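Local coordinates for sister chromatid cohesion protein PDS5 homolog C (Arabidopsis thaliana, PDB 7DE9), which binds a methylated histone H3 tail through this tudor domain and serves as a cohesin cofactor important in DNA repair by homologous recombination, at residues P22-Q25 with A26-G30; L54-N58 with Q59-P63. One frame throughout, in Å; residues are numbered along the deposited sequence.

Interaction 1 (P22-Q25 with A26-G30)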
loop_
_atom_site.group_PDB
_atom_site.type_symbol
_atom_site.label_atom_id
_atom_site.label_comp_id
_atom_site.label_asym_id
_atom_site.label_seq_id
_atom_site.Cartn_x
_atom_site.Cartn_y
_atom_site.Cartn_z
ATOM N N PRO A 22 -5.985 -8.087 -6.053
ATOM C CA PRO A 22 -6.473 -9.422 -6.413
ATOM C C PRO A 22 -7.355 -9.415 -7.655
ATOM O O PRO A 22 -7.284 -10.344 -8.461
ATOM C CB PRO A 22 -7.279 -9.842 -5.181
ATOM C CG PRO A 22 -6.690 -9.078 -4.062
ATOM C CD PRO A 22 -6.244 -7.768 -4.637
HETATM N N MSE A 23 -8.182 -8.387 -7.803
HETATM C CA MSE A 23 -9.131 -8.361 -8.905
HETATM C C MSE A 23 -8.428 -8.302 -10.244
HETATM O O MSE A 23 -8.913 -8.864 -11.222
HETATM C CB MSE A 23 -10.084 -7.182 -8.783
HETATM C CG MSE A 23 -11.479 -7.609 -8.410
HETATM SE SE MSE A 23 -12.665 -6.104 -8.292
HETATM C CE MSE A 23 -13.235 -6.015 -10.121
ATOM N N ASP A 24 -7.293 -7.611 -10.288
ATOM C CA ASP A 24 -6.512 -7.512 -11.519
ATOM C C ASP A 24 -5.425 -8.576 -11.597
ATOM O O ASP A 24 -4.748 -8.689 -12.618
ATOM C CB ASP A 24 -5.857 -6.131 -11.650
ATOM C CG ASP A 24 -6.865 -5.004 -11.834
ATOM O OD1 ASP A 24 -8.034 -5.274 -12.184
ATOM O OD2 ASP A 24 -6.469 -3.837 -11.633
ATOM N N GLN A 25 -5.265 -9.344 -10.519
ATOM C CA GLN A 25 -4.123 -10.240 -10.342
ATOM C C GLN A 25 -2.860 -9.486 -10.688
ATOM O O GLN A 25 -2.071 -9.930 -11.534
ATOM C CB GLN A 25 -4.221 -11.501 -11.202
ATOM C CG GLN A 25 -5.490 -12.293 -11.012
ATOM C CD GLN A 25 -6.473 -12.056 -12.139
ATOM O OE1 GLN A 25 -6.245 -12.478 -13.274
ATOM N NE2 GLN A 25 -7.561 -11.358 -11.838
ATOM N N ALA A 26 -2.681 -8.336 -10.048
ATOM C CA ALA A 26 -1.553 -7.483 -10.414
ATOM C C ALA A 26 -0.864 -6.877 -9.208
ATOM O O ALA A 26 -1.489 -6.670 -8.181
ATOM C CB ALA A 26 -2.021 -6.369 -11.346
ATOM N N TYR A 27 0.422 -6.577 -9.346
ATOM C CA TYR A 27 1.108 -5.718 -8.388
ATOM C C TYR A 27 1.160 -4.304 -8.933
ATOM O O TYR A 27 1.421 -4.102 -10.122
ATOM C CB TYR A 27 2.528 -6.211 -8.112
ATOM C CG TYR A 27 2.626 -7.337 -7.115
ATOM C CD1 TYR A 27 2.519 -7.089 -5.751
ATOM C CD2 TYR A 27 2.847 -8.642 -7.529
ATOM C CE1 TYR A 27 2.617 -8.110 -4.833
ATOM C CE2 TYR A 27 2.940 -9.668 -6.617
ATOM C CZ TYR A 27 2.825 -9.396 -5.269
ATOM O OH TYR A 27 2.924 -10.418 -4.349
ATOM N N TYR A 28 0.907 -3.323 -8.075
ATOM C CA TYR A 28 1.069 -1.925 -8.462
ATOM C C TYR A 28 2.055 -1.256 -7.525
ATOM O O TYR A 28 2.019 -1.476 -6.314
ATOM C CB TYR A 28 -0.268 -1.186 -8.458
ATOM C CG TYR A 28 -1.252 -1.773 -9.439
ATOM C CD1 TYR A 28 -1.013 -1.714 -10.802
ATOM C CD2 TYR A 28 -2.410 -2.395 -9.006
ATOM C CE1 TYR A 28 -1.898 -2.246 -11.697
ATOM C CE2 TYR A 28 -3.311 -2.931 -9.899
ATOM C CZ TYR A 28 -3.043 -2.858 -11.245
ATOM O OH TYR A 28 -3.924 -3.383 -12.147
ATOM N N LYS A 29 2.940 -0.450 -8.102
ATOM C CA LYS A 29 4.029 0.168 -7.356
ATOM C C LYS A 29 3.641 1.517 -6.766
ATOM O O LYS A 29 2.967 2.325 -7.405
ATOM C CB LYS A 29 5.260 0.330 -8.255
ATOM C CG LYS A 29 5.847 -0.987 -8.737
ATOM C CD LYS A 29 7.303 -0.849 -9.166
ATOM C CE LYS A 29 7.436 -0.229 -10.547
ATOM N NZ LYS A 29 8.828 -0.349 -11.067
ATOM N N GLY A 30 4.082 1.756 -5.539
ATOM C CA GLY A 30 3.799 3.011 -4.880
ATOM C C GLY A 30 4.778 3.278 -3.761
ATOM O O GLY A 30 5.704 2.507 -3.523
#

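Interaction 2 (L54-N58 with Q59-P63)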
loop_
_atom_site.group_PDB
_atom_site.type_symbol
_atom_site.label_atom_id
_atom_site.label_comp_id
_atom_site.label_asym_id
_atom_site.label_seq_id
_atom_site.Cartn_x
_atom_site.Cartn_y
_atom_site.Cartn_z
ATOM N N LEU A 54 -4.706 1.960 3.452
ATOM C CA LEU A 54 -4.677 0.500 3.514
ATOM C C LEU A 54 -4.341 -0.060 4.889
ATOM O O LEU A 54 -3.520 0.501 5.608
ATOM C CB LEU A 54 -3.645 -0.046 2.522
ATOM C CG LEU A 54 -3.864 0.124 1.021
ATOM C CD1 LEU A 54 -2.605 -0.273 0.277
ATOM C CD2 LEU A 54 -5.042 -0.722 0.566
ATOM N N TYR A 55 -4.964 -1.186 5.227
ATOM C CA TYR A 55 -4.491 -2.035 6.307
ATOM C C TYR A 55 -3.594 -3.090 5.680
ATOM O O TYR A 55 -4.076 -4.080 5.133
ATOM C CB TYR A 55 -5.651 -2.687 7.052
ATOM C CG TYR A 55 -5.247 -3.498 8.267
ATOM C CD1 TYR A 55 -4.667 -2.889 9.373
ATOM C CD2 TYR A 55 -5.466 -4.867 8.315
ATOM C CE1 TYR A 55 -4.309 -3.623 10.486
ATOM C CE2 TYR A 55 -5.114 -5.609 9.424
ATOM C CZ TYR A 55 -4.532 -4.984 10.505
ATOM O OH TYR A 55 -4.177 -5.721 11.612
ATOM N N LEU A 56 -2.289 -2.866 5.736
ATOM C CA LEU A 56 -1.360 -3.700 4.992
ATOM C C LEU A 56 -1.288 -5.133 5.512
ATOM O O LEU A 56 -0.932 -6.045 4.765
ATOM C CB LEU A 56 0.023 -3.062 4.998
ATOM C CG LEU A 56 0.063 -1.876 4.040
ATOM C CD1 LEU A 56 1.371 -1.144 4.140
ATOM C CD2 LEU A 56 -0.159 -2.354 2.622
ATOM N N LYS A 57 -1.653 -5.335 6.776
ATOM C CA LYS A 57 -1.601 -6.662 7.381
ATOM C C LYS A 57 -2.568 -7.634 6.711
ATOM O O LYS A 57 -2.343 -8.846 6.714
ATOM C CB LYS A 57 -1.892 -6.578 8.880
ATOM C CG LYS A 57 -0.673 -6.800 9.757
ATOM C CD LYS A 57 -0.796 -6.095 11.097
ATOM C CE LYS A 57 -0.846 -4.588 10.915
ATOM N NZ LYS A 57 -0.789 -3.890 12.225
ATOM N N ASN A 58 -3.643 -7.103 6.137
ATOM C CA ASN A 58 -4.605 -7.926 5.407
ATOM C C ASN A 58 -4.475 -7.732 3.905
ATOM O O ASN A 58 -5.408 -7.994 3.146
ATOM C CB ASN A 58 -6.033 -7.621 5.859
ATOM C CG ASN A 58 -6.650 -8.768 6.635
ATOM O OD1 ASN A 58 -6.490 -9.934 6.271
ATOM N ND2 ASN A 58 -7.345 -8.446 7.718
ATOM N N GLN A 59 -3.301 -7.273 3.490
ATOM C CA GLN A 59 -2.983 -7.108 2.080
ATOM C C GLN A 59 -1.857 -8.042 1.687
ATOM O O GLN A 59 -0.988 -8.359 2.497
ATOM C CB GLN A 59 -2.570 -5.666 1.775
ATOM C CG GLN A 59 -3.674 -4.640 1.938
ATOM C CD GLN A 59 -4.705 -4.719 0.835
ATOM O OE1 GLN A 59 -4.387 -5.076 -0.301
ATOM N NE2 GLN A 59 -5.951 -4.391 1.164
ATOM N N LYS A 60 -1.873 -8.489 0.442
ATOM C CA LYS A 60 -0.674 -9.065 -0.123
ATOM C C LYS A 60 0.123 -7.918 -0.710
ATOM O O LYS A 60 -0.384 -7.123 -1.500
ATOM C CB LYS A 60 -0.997 -10.141 -1.160
ATOM C CG LYS A 60 -1.677 -11.331 -0.541
ATOM C CD LYS A 60 -0.623 -12.211 0.100
ATOM C CE LYS A 60 -1.198 -13.091 1.182
ATOM N NZ LYS A 60 -2.688 -13.228 1.116
ATOM N N TRP A 61 1.365 -7.810 -0.272
ATOM C CA TRP A 61 2.231 -6.743 -0.728
ATOM C C TRP A 61 3.664 -7.129 -0.410
ATOM O O TRP A 61 3.911 -8.011 0.414
ATOM C CB TRP A 61 1.865 -5.418 -0.058
ATOM C CG TRP A 61 2.211 -5.422 1.386
ATOM C CD1 TRP A 61 1.432 -5.857 2.418
ATOM C CD2 TRP A 61 3.445 -4.997 1.965
ATOM N NE1 TRP A 61 2.104 -5.715 3.607
ATOM C CE2 TRP A 61 3.345 -5.192 3.353
ATOM C CE3 TRP A 61 4.627 -4.469 1.440
ATOM C CZ2 TRP A 61 4.381 -4.876 4.223
ATOM C CZ3 TRP A 61 5.652 -4.155 2.302
ATOM C CH2 TRP A 61 5.525 -4.358 3.678
ATOM N N SER A 62 4.612 -6.471 -1.059
ATOM C CA SER A 62 6.011 -6.756 -0.798
ATOM C C SER A 62 6.837 -5.505 -1.007
ATOM O O SER A 62 6.462 -4.641 -1.794
ATOM C CB SER A 62 6.499 -7.885 -1.702
ATOM O OG SER A 62 6.080 -7.666 -3.035
ATOM N N PRO A 63 7.966 -5.396 -0.300
ATOM C CA PRO A 63 8.886 -4.286 -0.564
ATOM C C PRO A 63 9.529 -4.422 -1.943
ATOM O O PRO A 63 9.144 -5.314 -2.700
ATOM C CB PRO A 63 9.920 -4.422 0.552
ATOM C CG PRO A 63 9.916 -5.880 0.873
ATOM C CD PRO A 63 8.489 -6.313 0.728
#

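Interaction 1 (P22-Q25 with A26-G30)
Y28 reaches back to D24 and spans the start of its strand with one short hydrogen bond, OH donating to OD2 at 2.6 Å. The oxygen is met on its anti side, 27° out of the carboxylate plane, while OD2 itself lies at the edge of the ring, near the ring plane. Carboxylate and ring stand almost perpendicular, 89° apart. D24 CB packs against the hydroxyl, 3.4 Å from Y28 OH, and the CB atoms of D24 and A26 lie 3.9 Å apart.

With CG of D24 anti to its carbonyl carbon (chi1 -66°), the carboxylate is carried to the phenol. It has partners on the bound histone peptide as well: OD2 also accepts from the peptide backbone, and OD1 bonds to a polar side chain there. The tyrosine hydroxyl therefore helps to fix the rotation of a carboxylate that holds the ligand. Y28 in turn meets W21 edge-to-face and packs on the modified side chain of the peptide, consistent with a wall of the aromatic cage by which tudor domains read methylated lysines.

Farther out, the backbone sets the spacing. M23 and D24 form the corners of a type I turn, closed weakly by Q25 N to P22 O at 3.1 Å. Q25 takes a left-handed conformation, and with A26 it faces W21: a G1 beta bulge joining strands 16-21 and 26-36 in a hairpin.

Interaction 2 (L54-N58 with Q59-P63)
Q59 folds back against the three residues L54, Y55 and L56, and each step of its side chain finds a different one. Q59 CB sits 3.4 Å from L56 O, the same oxygen that accepts the backbone N-H of Q59 at 3.0 Å. Q59 CG lies 3.3 Å from Y55 O. A bend at chi2 (-73°) then turns the amide across L54, whose CD2 is 3.8 Å from Q59 NE2. At the tip, OE1 is hydrogen-bonded to a basic side chain of the bound peptide. Were an alanine to replace Q59, that basic group would probably lose its amide acceptor and the methyl of L54 its cover.

L56 also serves W61: its CD2 lies over one face of the indole, a CH-pi contact 4.1 Å from the centroid of the five-membered ring and 20° off the normal. The short 3-10 segment 56-57 lies in the connection between strands 51-54 and 61-63, the outermost of the sheet. L54 packs on V19 and V44 of strands 16-21 and 41-46, L56 touches H42 and L12, and W61 rests on I17 and L12, beside strand 16-21.

How the interactions relate
Two local turns in one small antiparallel sheet show how chemistry can differ with place. Interaction 1 lies at the surface, where a hairpin joins the adjacent strands 16-21 and 26-36, and it rests on a polar bond between a carboxylate and a phenol. Interaction 2 is partly buried and carries the chain from strand 51-54 to strand 61-63, at opposite margins of the sheet, combining leucine-indole packing with a backbone hydrogen bond and the folded side chain of Q59. Strand 16-21 lies beside both strands 26-36 and 61-63. The contacts meet where Y27 CE1 packs 3.9 Å from S62 OG, with their centres about 11 Å apart. Each also offers the histone peptide a side-chain oxygen acceptor, from D24 and Q59 respectively.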